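Local coordinates for non-toxic crystal protein (Bacillus thuringiensis, PDB 2D42), which has no known toxicity but closely resembles the aerolysin-like beta-pore-forming toxins in structure, and is laid down in parasporal inclusions, at residues T100-A105 against A119-V124; D41-D46 against V168-V173; A80-T85 against T131-Q136; N33-A38 against V93-N98; Q160-K165 against S229-L234. All coordinates share one frame; numbering follows the deposited sequence.

Contact 1 (T100-A105 against A119-V124); sequences TGKYFA and AFEGAV
One face of the Phe120 ring is covered by the CB of Tyr103, a CH-pi contact in which CB stands 3.6 Å from the ring centroid and 18° off its normal. The Tyr103 ring in turn has Gly101 C of its own strand over one face and Glu121 C at its edge. The two rings meet obliquely, with planes 38° apart. Phe120 reaches this place because its CG sits between the backbone N and the carbonyl carbon (chi1 63°), which swings the ring across to the neighbouring strand beneath Tyr103. These groups hang from the antiparallel strands of a beta hairpin. Gly101 with Gly122 and Tyr103 with Phe120 are its hydrogen-bonded pairs; the bond from Tyr103 N to Phe120 O is 2.7 Å long. On the other face of the hairpin, Ala119 CB presses on Phe104 CE1 at 3.3 Å, while Lys102 bends at chi2 and chi4 to bring CE to 3.7 Å from Ala119 CB. Its NZ remains 4.2 Å from Glu121 OE2, too far for a salt bridge, and most of this face is more exposed than the aromatic one. The buried rings of Tyr103 and Phe120 pack on Ala42 of strand 36-43, and Phe120 also touches Thr85 and Ser87 of strand 71-94, whereas Glu121 leans on Leu132 of strand 129-146.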
# COMPACT_ATOMS: atom_id res chain seq x y z
N THR A 100 5.45 7.67 3.85
CA THR A 100 5.02 6.29 3.73
C THR A 100 3.59 6.15 4.23
O THR A 100 3.29 6.52 5.36
CB THR A 100 5.93 5.36 4.55
OG1 THR A 100 7.24 5.36 3.97
CG2 THR A 100 5.38 3.95 4.55
N GLY A 101 2.70 5.65 3.38
CA GLY A 101 1.32 5.47 3.78
C GLY A 101 0.96 4.01 4.02
O GLY A 101 1.60 3.11 3.48
N LYS A 102 -0.05 3.77 4.85
CA LYS A 102 -0.52 2.41 5.15
C LYS A 102 -1.85 2.27 4.41
O LYS A 102 -2.69 3.16 4.49
CB LYS A 102 -0.75 2.25 6.65
CG LYS A 102 -0.49 0.84 7.19
CD LYS A 102 -1.28 -0.23 6.45
CE LYS A 102 -1.11 -1.59 7.12
NZ LYS A 102 0.32 -1.93 7.35
N TYR A 103 -2.03 1.17 3.68
CA TYR A 103 -3.26 0.97 2.90
C TYR A 103 -3.87 -0.43 3.08
O TYR A 103 -3.23 -1.34 3.61
CB TYR A 103 -2.98 1.21 1.42
CG TYR A 103 -2.23 2.48 1.12
CD1 TYR A 103 -2.86 3.73 1.15
CD2 TYR A 103 -0.88 2.44 0.78
CE1 TYR A 103 -2.16 4.90 0.86
CE2 TYR A 103 -0.17 3.61 0.48
CZ TYR A 103 -0.82 4.83 0.52
OH TYR A 103 -0.13 5.97 0.17
N PHE A 104 -5.11 -0.59 2.62
CA PHE A 104 -5.83 -1.86 2.71
C PHE A 104 -6.71 -2.08 1.48
O PHE A 104 -7.00 -1.14 0.74
CB PHE A 104 -6.72 -1.88 3.96
CG PHE A 104 -5.95 -1.98 5.25
CD1 PHE A 104 -5.61 -3.22 5.78
CD2 PHE A 104 -5.54 -0.82 5.91
CE1 PHE A 104 -4.88 -3.31 6.97
CE2 PHE A 104 -4.81 -0.90 7.10
CZ PHE A 104 -4.48 -2.15 7.63
N ALA A 105 -7.11 -3.32 1.26
CA ALA A 105 -7.96 -3.66 0.13
C ALA A 105 -8.61 -5.02 0.38
O ALA A 105 -7.95 -5.97 0.81
CB ALA A 105 -7.14 -3.70 -1.14
N ALA A 119 -3.02 -5.78 3.37
CA ALA A 119 -2.50 -4.54 3.92
C ALA A 119 -1.16 -4.32 3.23
O ALA A 119 -0.43 -5.29 2.96
CB ALA A 119 -2.30 -4.65 5.43
N PHE A 120 -0.87 -3.07 2.91
CA PHE A 120 0.39 -2.73 2.27
C PHE A 120 0.82 -1.31 2.57
O PHE A 120 0.02 -0.49 3.05
CB PHE A 120 0.31 -2.97 0.75
CG PHE A 120 -0.70 -2.11 0.03
CD1 PHE A 120 -0.29 -0.97 -0.67
CD2 PHE A 120 -2.04 -2.46 -0.03
CE1 PHE A 120 -1.19 -0.21 -1.41
CE2 PHE A 120 -2.96 -1.71 -0.76
CZ PHE A 120 -2.53 -0.58 -1.46
N GLU A 121 2.10 -1.02 2.34
CA GLU A 121 2.64 0.31 2.57
C GLU A 121 3.25 0.79 1.27
O GLU A 121 3.66 -0.01 0.41
CB GLU A 121 3.71 0.30 3.66
CG GLU A 121 3.20 -0.04 5.04
CD GLU A 121 4.29 0.03 6.10
OE1 GLU A 121 5.48 -0.08 5.74
OE2 GLU A 121 3.96 0.19 7.29
N GLY A 122 3.31 2.11 1.11
CA GLY A 122 3.87 2.67 -0.10
C GLY A 122 4.01 4.18 0.01
O GLY A 122 3.45 4.80 0.91
N ALA A 123 4.78 4.75 -0.90
CA ALA A 123 5.02 6.19 -0.90
C ALA A 123 4.66 6.71 -2.28
O ALA A 123 5.15 6.21 -3.29
CB ALA A 123 6.49 6.48 -0.59
N VAL A 124 3.79 7.72 -2.33
CA VAL A 124 3.40 8.30 -3.61
C VAL A 124 4.49 9.29 -4.01
O VAL A 124 4.48 9.82 -5.12
CB VAL A 124 2.06 9.07 -3.50
CG1 VAL A 124 2.24 10.33 -2.63
CG2 VAL A 124 1.56 9.45 -4.89

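Contact 2 (D41-D46 against V168-V173); sequences DARIPD and VLECVV
Glu170 OE1 receives two nitrogens of Arg43: NH2 at 2.6 Å, a short salt bridge, and NE at 3.0 Å in a weak, bent bond. The pair sits on an antiparallel beta ladder between strands 36-43 and 150-185 of the elongated, aerolysin-like fold. A single carboxylate oxygen takes both bonds, and the guanidinium and carboxylate planes stand 70° apart, so this is not the flat, two-oxygen grip. NH2 approaches OE1 from the syn side but 31° out of the carboxylate plane. With chi1 at 52°, CG of Arg43 lies between its own N and carbonyl carbon; the chain then runs extended from CG to NE beside Val168, and Val168 CG1 covers one face of the guanidinium. The ion pair lies on the same face of the sheet as Asp41, whose OD2 is 4.4 Å from Glu170 OE2. Arg43 would be expected to offset the repulsion between these two acids. Asp41 with Glu170 and Arg43 with Val168 are hydrogen-bonded pairs; Val168 N reaches Arg43 O at 2.8 Å. Beyond the strand end Pro45 CD lies 3.9 Å from Val168 CG2. On the opposite, buried face, Tyr103 of strand 101-109 covers Ala42, whose CB also meets Leu169 CD2 at 3.6 Å.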
# COMPACT_ATOMS: atom_id res chain seq x y z
N ASP A 41 -4.29 7.97 -0.31
CA ASP A 41 -5.18 6.84 -0.54
C ASP A 41 -4.70 6.00 -1.72
O ASP A 41 -4.14 6.52 -2.69
CB ASP A 41 -6.61 7.31 -0.79
CG ASP A 41 -7.65 6.25 -0.43
OD1 ASP A 41 -7.27 5.12 -0.05
OD2 ASP A 41 -8.86 6.56 -0.51
N ALA A 42 -4.91 4.69 -1.63
CA ALA A 42 -4.50 3.78 -2.68
C ALA A 42 -5.57 2.72 -2.86
O ALA A 42 -5.77 1.88 -1.98
CB ALA A 42 -3.18 3.13 -2.33
N ARG A 43 -6.27 2.76 -3.98
CA ARG A 43 -7.31 1.79 -4.23
C ARG A 43 -6.96 0.89 -5.41
O ARG A 43 -6.10 1.23 -6.23
CB ARG A 43 -8.67 2.48 -4.45
CG ARG A 43 -8.69 3.59 -5.48
CD ARG A 43 -9.95 4.44 -5.30
NE ARG A 43 -9.98 5.59 -6.20
CZ ARG A 43 -10.14 5.52 -7.52
NH1 ARG A 43 -10.28 4.34 -8.11
NH2 ARG A 43 -10.14 6.62 -8.25
N ILE A 44 -7.62 -0.26 -5.47
CA ILE A 44 -7.41 -1.25 -6.52
C ILE A 44 -8.67 -1.34 -7.36
O ILE A 44 -9.67 -1.93 -6.95
CB ILE A 44 -7.08 -2.61 -5.87
CG1 ILE A 44 -5.82 -2.45 -5.01
CG2 ILE A 44 -6.92 -3.70 -6.94
CD1 ILE A 44 -5.50 -3.64 -4.17
N PRO A 45 -8.66 -0.74 -8.56
CA PRO A 45 -9.85 -0.79 -9.41
C PRO A 45 -10.37 -2.18 -9.77
O PRO A 45 -11.56 -2.35 -10.01
CB PRO A 45 -9.44 0.05 -10.62
CG PRO A 45 -7.95 -0.07 -10.65
CD PRO A 45 -7.56 0.00 -9.21
N ASP A 46 -9.49 -3.19 -9.82
CA ASP A 46 -9.93 -4.55 -10.13
C ASP A 46 -9.55 -5.45 -8.96
O ASP A 46 -8.49 -6.06 -8.95
CB ASP A 46 -9.27 -5.06 -11.42
CG ASP A 46 -9.74 -6.46 -11.81
OD1 ASP A 46 -10.62 -7.01 -11.11
OD2 ASP A 46 -9.23 -7.01 -12.81
N VAL A 168 -4.57 2.88 -7.94
CA VAL A 168 -4.86 4.26 -8.29
C VAL A 168 -4.44 4.99 -7.02
O VAL A 168 -4.96 4.72 -5.94
CB VAL A 168 -6.36 4.48 -8.58
CG1 VAL A 168 -6.65 5.98 -8.74
CG2 VAL A 168 -6.75 3.75 -9.88
N LEU A 169 -3.48 5.90 -7.14
CA LEU A 169 -3.00 6.62 -5.97
C LEU A 169 -3.63 7.99 -5.92
O LEU A 169 -3.69 8.69 -6.92
CB LEU A 169 -1.48 6.72 -6.00
CG LEU A 169 -0.77 5.36 -6.18
CD1 LEU A 169 0.74 5.58 -6.28
CD2 LEU A 169 -1.11 4.44 -5.00
N GLU A 170 -4.11 8.37 -4.74
CA GLU A 170 -4.77 9.66 -4.57
C GLU A 170 -4.31 10.39 -3.32
O GLU A 170 -3.83 9.78 -2.38
CB GLU A 170 -6.29 9.46 -4.50
CG GLU A 170 -6.90 9.00 -5.81
CD GLU A 170 -8.35 8.58 -5.66
OE1 GLU A 170 -9.01 8.37 -6.70
OE2 GLU A 170 -8.83 8.45 -4.52
N CYS A 171 -4.44 11.72 -3.34
CA CYS A 171 -4.09 12.55 -2.20
C CYS A 171 -4.52 13.98 -2.48
O CYS A 171 -4.86 14.33 -3.61
CB CYS A 171 -2.58 12.49 -1.91
SG CYS A 171 -1.47 13.24 -3.16
N VAL A 172 -4.55 14.79 -1.43
CA VAL A 172 -4.92 16.19 -1.56
C VAL A 172 -3.64 17.02 -1.46
O VAL A 172 -2.78 16.77 -0.61
CB VAL A 172 -5.87 16.62 -0.43
CG1 VAL A 172 -6.14 18.12 -0.53
CG2 VAL A 172 -7.18 15.83 -0.51
N VAL A 173 -3.51 17.99 -2.36
CA VAL A 173 -2.35 18.86 -2.37
C VAL A 173 -2.83 20.28 -2.10
O VAL A 173 -3.78 20.75 -2.73
CB VAL A 173 -1.64 18.79 -3.73
CG1 VAL A 173 -0.60 19.90 -3.85
CG2 VAL A 173 -0.98 17.43 -3.88

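Contact 3 (A80-T85 against T131-Q136); sequences AYTSRT and TLDATQ
Arg84 and Asp133 are clasped on the outer, exposed face of this antiparallel ladder, where the guanidinium grips the carboxylate side-on: NE meets OD1 of Asp133 at 2.7 Å, and NH2 meets its OD2 at 3.0 Å. Asp133 OD1 lies at the guanidinium edge, in its plane, while OD2 offers its syn lone pair to NH2 but lies 30° out of the guanidinium plane; the two planes are 35° apart. Arg84 bends at chi3 (-56°), which turns the NE and NH2 edge of the guanidinium toward Asp133. This ion pair is the close side-chain grip between the segments, and the rest of that face is looser. Thr82 OG1 and Thr135 OG1 share only a weak hydrogen bond of 3.3 Å, and Ala80 CB touches Thr135 CG2 at 3.9 Å. On the other face Ser83 and Thr85 are buried by further strands, yet contacts between the two segments are long there: Thr85 and Leu132 run side by side, with Thr85 OG1 4.0 Å from Leu132 CB. That hydroxyl bonds to Ala119 O of the adjoining hairpin. Backbone bonds tie Tyr81 to Gln136, Ser83 to Ala134 and Thr85 to Leu132 in both directions. Strand 219-244 flanks strand 71-94 on its other side, through the backbone bond of Arg84 with Gln231; separately, Gln136 OE1 accepts from Gly233 N, linking strands 129-146 and 219-244. Tyr81 touches Leu158 of strand 150-185 and Ile56 and Leu58 of strand 54-65.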
# COMPACT_ATOMS: atom_id res chain seq x y z
N ALA A 80 2.16 -19.13 13.17
CA ALA A 80 2.24 -17.73 12.77
C ALA A 80 2.93 -17.65 11.42
O ALA A 80 4.15 -17.74 11.34
CB ALA A 80 3.01 -16.92 13.81
N TYR A 81 2.14 -17.48 10.36
CA TYR A 81 2.65 -17.40 9.00
C TYR A 81 2.83 -15.95 8.54
O TYR A 81 1.96 -15.11 8.75
CB TYR A 81 1.69 -18.10 8.03
CG TYR A 81 2.36 -18.56 6.75
CD1 TYR A 81 3.25 -19.63 6.76
CD2 TYR A 81 2.12 -17.89 5.55
CE1 TYR A 81 3.90 -20.04 5.58
CE2 TYR A 81 2.76 -18.29 4.37
CZ TYR A 81 3.65 -19.36 4.40
OH TYR A 81 4.30 -19.75 3.24
N THR A 82 3.95 -15.69 7.89
CA THR A 82 4.26 -14.36 7.40
C THR A 82 4.14 -14.25 5.90
O THR A 82 4.83 -14.97 5.17
CB THR A 82 5.69 -13.95 7.78
OG1 THR A 82 5.80 -13.89 9.20
CG2 THR A 82 6.03 -12.59 7.18
N SER A 83 3.28 -13.36 5.44
CA SER A 83 3.09 -13.15 4.01
C SER A 83 3.54 -11.72 3.69
O SER A 83 3.35 -10.81 4.49
CB SER A 83 1.63 -13.35 3.61
OG SER A 83 1.22 -14.69 3.83
N ARG A 84 4.13 -11.54 2.52
CA ARG A 84 4.63 -10.23 2.12
C ARG A 84 3.86 -9.59 0.98
O ARG A 84 3.33 -10.27 0.11
CB ARG A 84 6.10 -10.33 1.71
CG ARG A 84 6.67 -9.06 1.12
CD ARG A 84 8.18 -9.13 1.01
NE ARG A 84 8.81 -9.42 2.30
CZ ARG A 84 10.12 -9.43 2.51
NH1 ARG A 84 10.96 -9.15 1.52
NH2 ARG A 84 10.60 -9.71 3.71
N THR A 85 3.80 -8.26 1.01
CA THR A 85 3.15 -7.49 -0.04
C THR A 85 4.12 -6.37 -0.38
O THR A 85 4.78 -5.82 0.50
CB THR A 85 1.82 -6.88 0.42
OG1 THR A 85 2.07 -5.86 1.40
CG2 THR A 85 0.93 -7.95 1.02
N THR A 131 8.14 -2.79 0.92
CA THR A 131 7.63 -4.09 1.35
C THR A 131 7.08 -4.07 2.76
O THR A 131 7.54 -3.30 3.62
CB THR A 131 8.72 -5.16 1.28
OG1 THR A 131 9.77 -4.82 2.19
CG2 THR A 131 9.28 -5.25 -0.12
N LEU A 132 6.07 -4.90 3.01
CA LEU A 132 5.46 -5.01 4.32
C LEU A 132 5.18 -6.47 4.66
O LEU A 132 4.44 -7.14 3.93
CB LEU A 132 4.15 -4.21 4.38
CG LEU A 132 3.36 -4.34 5.69
CD1 LEU A 132 4.18 -3.78 6.84
CD2 LEU A 132 2.04 -3.60 5.57
N ASP A 133 5.77 -6.95 5.74
CA ASP A 133 5.56 -8.32 6.19
C ASP A 133 4.48 -8.31 7.24
O ASP A 133 4.61 -7.63 8.25
CB ASP A 133 6.83 -8.92 6.80
CG ASP A 133 7.91 -9.14 5.78
OD1 ASP A 133 7.60 -9.61 4.66
OD2 ASP A 133 9.08 -8.85 6.10
N ALA A 134 3.41 -9.04 6.98
CA ALA A 134 2.31 -9.13 7.92
C ALA A 134 2.28 -10.54 8.47
O ALA A 134 2.43 -11.51 7.73
CB ALA A 134 1.00 -8.81 7.22
N THR A 135 2.11 -10.65 9.78
CA THR A 135 2.06 -11.95 10.42
C THR A 135 0.63 -12.32 10.77
O THR A 135 -0.06 -11.60 11.48
CB THR A 135 2.92 -11.98 11.70
OG1 THR A 135 4.30 -11.83 11.36
CG2 THR A 135 2.73 -13.29 12.45
N GLN A 136 0.18 -13.45 10.24
CA GLN A 136 -1.16 -13.94 10.52
C GLN A 136 -1.01 -15.07 11.52
O GLN A 136 -0.16 -15.94 11.36
CB GLN A 136 -1.81 -14.46 9.23
CG GLN A 136 -2.14 -13.35 8.24
CD GLN A 136 -2.72 -13.89 6.94
OE1 GLN A 136 -1.99 -14.36 6.06
NE2 GLN A 136 -4.05 -13.82 6.81

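Contact 4 (N33-A38 against V93-N98); sequences NPIRIA and VTAGTN
Ile35 opens the contact, its CG2 lying 4.0 Å from the CB of Ala95, while its carbonyl O comes to 3.7 Å from that same methyl. This buried residue stands in the loop just before strand 36-43, and CG2, anti to the backbone N (chi1 of CG1 -69°), is the branch that reaches across. Ile37 then carries most of the contact. Its CD1, at the end of an extended chi2 (168°), lies over the backbone where strand 71-94 runs out: 3.5 Å from Thr94 CA, a close approach for two carbons, 3.6 Å from Val93 O, and 4.0 Å from Val93 CG1. No hydrogen bond crosses between the segments; the joint is van der Waals packing of apolar side chains on each other and on backbone. Beyond Ile37's partners the chain turns: Thr94 OG1 accepts from Gly96 N at 3.0 Å, an ST turn that leads the strand end into the following loop. The contact thus joins the start of one strand to the end of another. Helix 5-19 covers it through Leu5, which touches Ile35, Val93 and Ala95, while Cys171 of strand 150-185 packs against Ile37 and Val93, and strand 2-4 pairs with Thr94.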
# COMPACT_ATOMS: atom_id res chain seq x y z
N ASN A 33 2.18 27.71 6.27
CA ASN A 33 1.13 26.97 5.57
C ASN A 33 1.88 26.32 4.42
O ASN A 33 1.70 26.66 3.26
CB ASN A 33 0.05 27.90 5.03
CG ASN A 33 -1.19 27.15 4.56
OD1 ASN A 33 -1.98 27.66 3.76
ND2 ASN A 33 -1.37 25.94 5.07
N PRO A 34 2.74 25.35 4.74
CA PRO A 34 3.55 24.65 3.75
C PRO A 34 2.83 23.88 2.66
O PRO A 34 1.69 23.43 2.84
CB PRO A 34 4.43 23.74 4.60
CG PRO A 34 3.52 23.40 5.74
CD PRO A 34 2.90 24.73 6.07
N ILE A 35 3.50 23.74 1.53
CA ILE A 35 2.98 22.97 0.41
C ILE A 35 2.90 21.59 1.04
O ILE A 35 3.88 21.10 1.58
CB ILE A 35 3.98 22.92 -0.75
CG1 ILE A 35 4.10 24.32 -1.38
CG2 ILE A 35 3.53 21.89 -1.79
CD1 ILE A 35 5.25 24.44 -2.35
N ARG A 36 1.74 20.95 1.00
CA ARG A 36 1.65 19.64 1.62
C ARG A 36 0.84 18.62 0.85
O ARG A 36 0.05 18.94 -0.03
CB ARG A 36 1.10 19.76 3.04
CG ARG A 36 -0.40 19.96 3.13
CD ARG A 36 -0.92 19.72 4.55
NE ARG A 36 -0.31 20.63 5.52
CZ ARG A 36 0.57 20.27 6.45
NH1 ARG A 36 0.96 19.01 6.57
NH2 ARG A 36 1.05 21.18 7.28
N ILE A 37 1.06 17.37 1.23
CA ILE A 37 0.38 16.22 0.65
C ILE A 37 -0.36 15.60 1.82
O ILE A 37 0.23 15.34 2.86
CB ILE A 37 1.42 15.21 0.09
CG1 ILE A 37 1.93 15.73 -1.26
CG2 ILE A 37 0.80 13.82 -0.02
CD1 ILE A 37 3.16 14.98 -1.77
N ALA A 38 -1.66 15.39 1.63
CA ALA A 38 -2.50 14.82 2.68
C ALA A 38 -3.57 13.88 2.13
O ALA A 38 -3.82 13.85 0.93
CB ALA A 38 -3.18 15.95 3.47
N VAL A 93 3.65 12.15 -6.72
CA VAL A 93 3.88 13.56 -6.46
C VAL A 93 4.61 13.70 -5.13
O VAL A 93 4.52 12.82 -4.28
CB VAL A 93 2.54 14.33 -6.42
CG1 VAL A 93 1.65 13.78 -5.30
CG2 VAL A 93 2.80 15.83 -6.22
N THR A 94 5.33 14.81 -4.96
CA THR A 94 6.06 15.06 -3.72
C THR A 94 6.30 16.54 -3.47
O THR A 94 6.42 17.33 -4.41
CB THR A 94 7.44 14.35 -3.71
OG1 THR A 94 8.07 14.55 -2.44
CG2 THR A 94 8.34 14.91 -4.80
N ALA A 95 6.37 16.91 -2.20
CA ALA A 95 6.62 18.28 -1.80
C ALA A 95 8.05 18.35 -1.29
O ALA A 95 8.44 19.32 -0.64
CB ALA A 95 5.64 18.70 -0.70
N GLY A 96 8.83 17.32 -1.58
CA GLY A 96 10.22 17.30 -1.14
C GLY A 96 10.51 16.37 0.02
O GLY A 96 11.66 16.19 0.40
N THR A 97 9.47 15.77 0.60
CA THR A 97 9.64 14.85 1.72
C THR A 97 8.95 13.52 1.45
O THR A 97 7.80 13.49 1.02
CB THR A 97 9.05 15.43 3.02
OG1 THR A 97 9.68 16.68 3.32
CG2 THR A 97 9.26 14.47 4.19
N ASN A 98 9.65 12.41 1.70
CA ASN A 98 9.02 11.12 1.46
C ASN A 98 8.01 10.81 2.54
O ASN A 98 8.24 11.08 3.72
CB ASN A 98 10.07 10.01 1.37
CG ASN A 98 10.71 9.95 -0.00
OD1 ASN A 98 10.02 10.00 -1.02
ND2 ASN A 98 12.03 9.83 -0.04

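Contact 5 (Q160-K165 against S229-L234); sequences QGAFEK and SGQIGL
Gly161 N gives Ile232 O the shortest hydrogen bond of this ladder, at 2.8 Å, and Phe163 N to Gly230 O follows at 2.9 Å; both pairs are also bonded in return. They form an antiparallel pairing of two long strands, 150-185 and 219-244, in the main sheet of the aerolysin-like fold. Between them lies the non-hydrogen-bonded pair Ala162 with Gln231, where CA-H groups face carbonyl oxygens: Gln231 CA lies 3.1 Å from Gly161 O. On that face the side-chain amides of Gln160 and Gln231 stack with their planes 28° apart, NE2 to NE2 at 3.7 Å and without a hydrogen bond between them. Gln160 NE2 instead has a weak bond to Ser83 OG on strand 71-94. The other face is apolar. With chi1 at 58°, the Phe163 ring is swung across onto Gly230, whose peptide lies over one ring face, N standing 3.5 Å above the plane. Gly230 has no side chain, and the ring lies directly on its backbone. Ile232 CG2 meets the ring at its edge, and Ile118 of strand 114-122 packs on both Phe163 and Ile232. Further along, Leu234 CD1 lies against the backbone of Gly161, 3.9 Å from its CA.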
# COMPACT_ATOMS: atom_id res chain seq x y z
N GLN A 160 -2.87 -20.24 0.58
CA GLN A 160 -2.25 -18.95 0.37
C GLN A 160 -2.53 -18.36 -1.00
O GLN A 160 -2.24 -18.98 -2.02
CB GLN A 160 -0.74 -19.04 0.57
CG GLN A 160 -0.02 -17.70 0.50
CD GLN A 160 1.47 -17.82 0.67
OE1 GLN A 160 2.13 -18.54 -0.08
NE2 GLN A 160 2.03 -17.12 1.66
N GLY A 161 -3.10 -17.16 -1.01
CA GLY A 161 -3.40 -16.47 -2.25
C GLY A 161 -2.24 -15.59 -2.67
O GLY A 161 -1.37 -15.26 -1.86
N ALA A 162 -2.22 -15.20 -3.94
CA ALA A 162 -1.17 -14.34 -4.46
C ALA A 162 -1.84 -13.38 -5.42
O ALA A 162 -2.87 -13.71 -6.00
CB ALA A 162 -0.10 -15.17 -5.18
N PHE A 163 -1.26 -12.20 -5.59
CA PHE A 163 -1.88 -11.22 -6.49
C PHE A 163 -0.86 -10.21 -7.00
O PHE A 163 0.23 -10.07 -6.46
CB PHE A 163 -2.99 -10.48 -5.74
CG PHE A 163 -2.49 -9.77 -4.51
CD1 PHE A 163 -2.02 -8.47 -4.58
CD2 PHE A 163 -2.40 -10.46 -3.30
CE1 PHE A 163 -1.44 -7.86 -3.46
CE2 PHE A 163 -1.83 -9.86 -2.18
CZ PHE A 163 -1.35 -8.55 -2.26
N GLU A 164 -1.25 -9.52 -8.06
CA GLU A 164 -0.44 -8.48 -8.66
C GLU A 164 -1.49 -7.54 -9.24
O GLU A 164 -2.22 -7.91 -10.16
CB GLU A 164 0.46 -9.04 -9.76
CG GLU A 164 1.70 -8.22 -9.98
CD GLU A 164 2.54 -8.72 -11.13
OE1 GLU A 164 2.80 -9.95 -11.20
OE2 GLU A 164 2.94 -7.88 -11.97
N LYS A 165 -1.58 -6.34 -8.68
CA LYS A 165 -2.59 -5.39 -9.15
C LYS A 165 -2.10 -3.97 -9.35
O LYS A 165 -1.14 -3.52 -8.72
CB LYS A 165 -3.75 -5.34 -8.16
CG LYS A 165 -4.56 -6.61 -8.04
CD LYS A 165 -5.38 -6.85 -9.30
CE LYS A 165 -6.21 -8.11 -9.13
NZ LYS A 165 -7.22 -8.21 -10.22
N SER A 229 1.93 -6.18 -5.20
CA SER A 229 1.96 -7.62 -5.42
C SER A 229 2.23 -8.25 -4.07
O SER A 229 2.84 -7.63 -3.20
CB SER A 229 3.07 -7.98 -6.40
OG SER A 229 4.33 -7.73 -5.83
N GLY A 230 1.76 -9.47 -3.88
CA GLY A 230 2.00 -10.12 -2.61
C GLY A 230 1.24 -11.40 -2.41
O GLY A 230 0.61 -11.93 -3.33
N GLN A 231 1.29 -11.91 -1.19
CA GLN A 231 0.60 -13.15 -0.85
C GLN A 231 -0.10 -12.98 0.48
O GLN A 231 0.27 -12.12 1.28
CB GLN A 231 1.60 -14.29 -0.75
CG GLN A 231 2.27 -14.61 -2.07
CD GLN A 231 3.50 -15.48 -1.90
OE1 GLN A 231 3.86 -16.25 -2.80
NE2 GLN A 231 4.16 -15.36 -0.76
N ILE A 232 -1.12 -13.79 0.72
CA ILE A 232 -1.85 -13.74 1.98
C ILE A 232 -2.54 -15.07 2.27
O ILE A 232 -3.01 -15.75 1.35
CB ILE A 232 -2.94 -12.64 1.96
CG1 ILE A 232 -4.04 -13.01 0.96
CG2 ILE A 232 -2.36 -11.31 1.56
CD1 ILE A 232 -5.28 -12.17 1.11
N GLY A 233 -2.59 -15.42 3.55
CA GLY A 233 -3.25 -16.64 3.97
C GLY A 233 -4.74 -16.36 3.89
O GLY A 233 -5.20 -15.37 4.44
N LEU A 234 -5.48 -17.23 3.20
CA LEU A 234 -6.92 -17.05 3.02
C LEU A 234 -7.78 -17.86 3.99
O LEU A 234 -8.78 -17.35 4.51
CB LEU A 234 -7.30 -17.41 1.57
CG LEU A 234 -6.64 -16.52 0.51
CD1 LEU A 234 -6.99 -17.01 -0.90
CD2 LEU A 234 -7.09 -15.08 0.71

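Contact 4 lies toward one end of this elongated, mostly beta chain and contacts 3 and 5 toward the other, the centres of contacts 4 and 5 being about 31 Å apart. Contacts 2, 3 and 5 are antiparallel pairings in the large sheet. Contacts 2 and 5 share strand 150-185, contacts 3 and 4 strand 71-94, contacts 2 and 4 strand 36-43. The hairpin of contact 1, in a separate small sheet, falls between the two segments of contact 2 and also of contact 3. Contact 4 closes before contacts 1 and 5 open, and crosses contact 2. Strands far apart in sequence are thereby paired side by side along the long body, consistent with the relation to beta-pore-forming toxins.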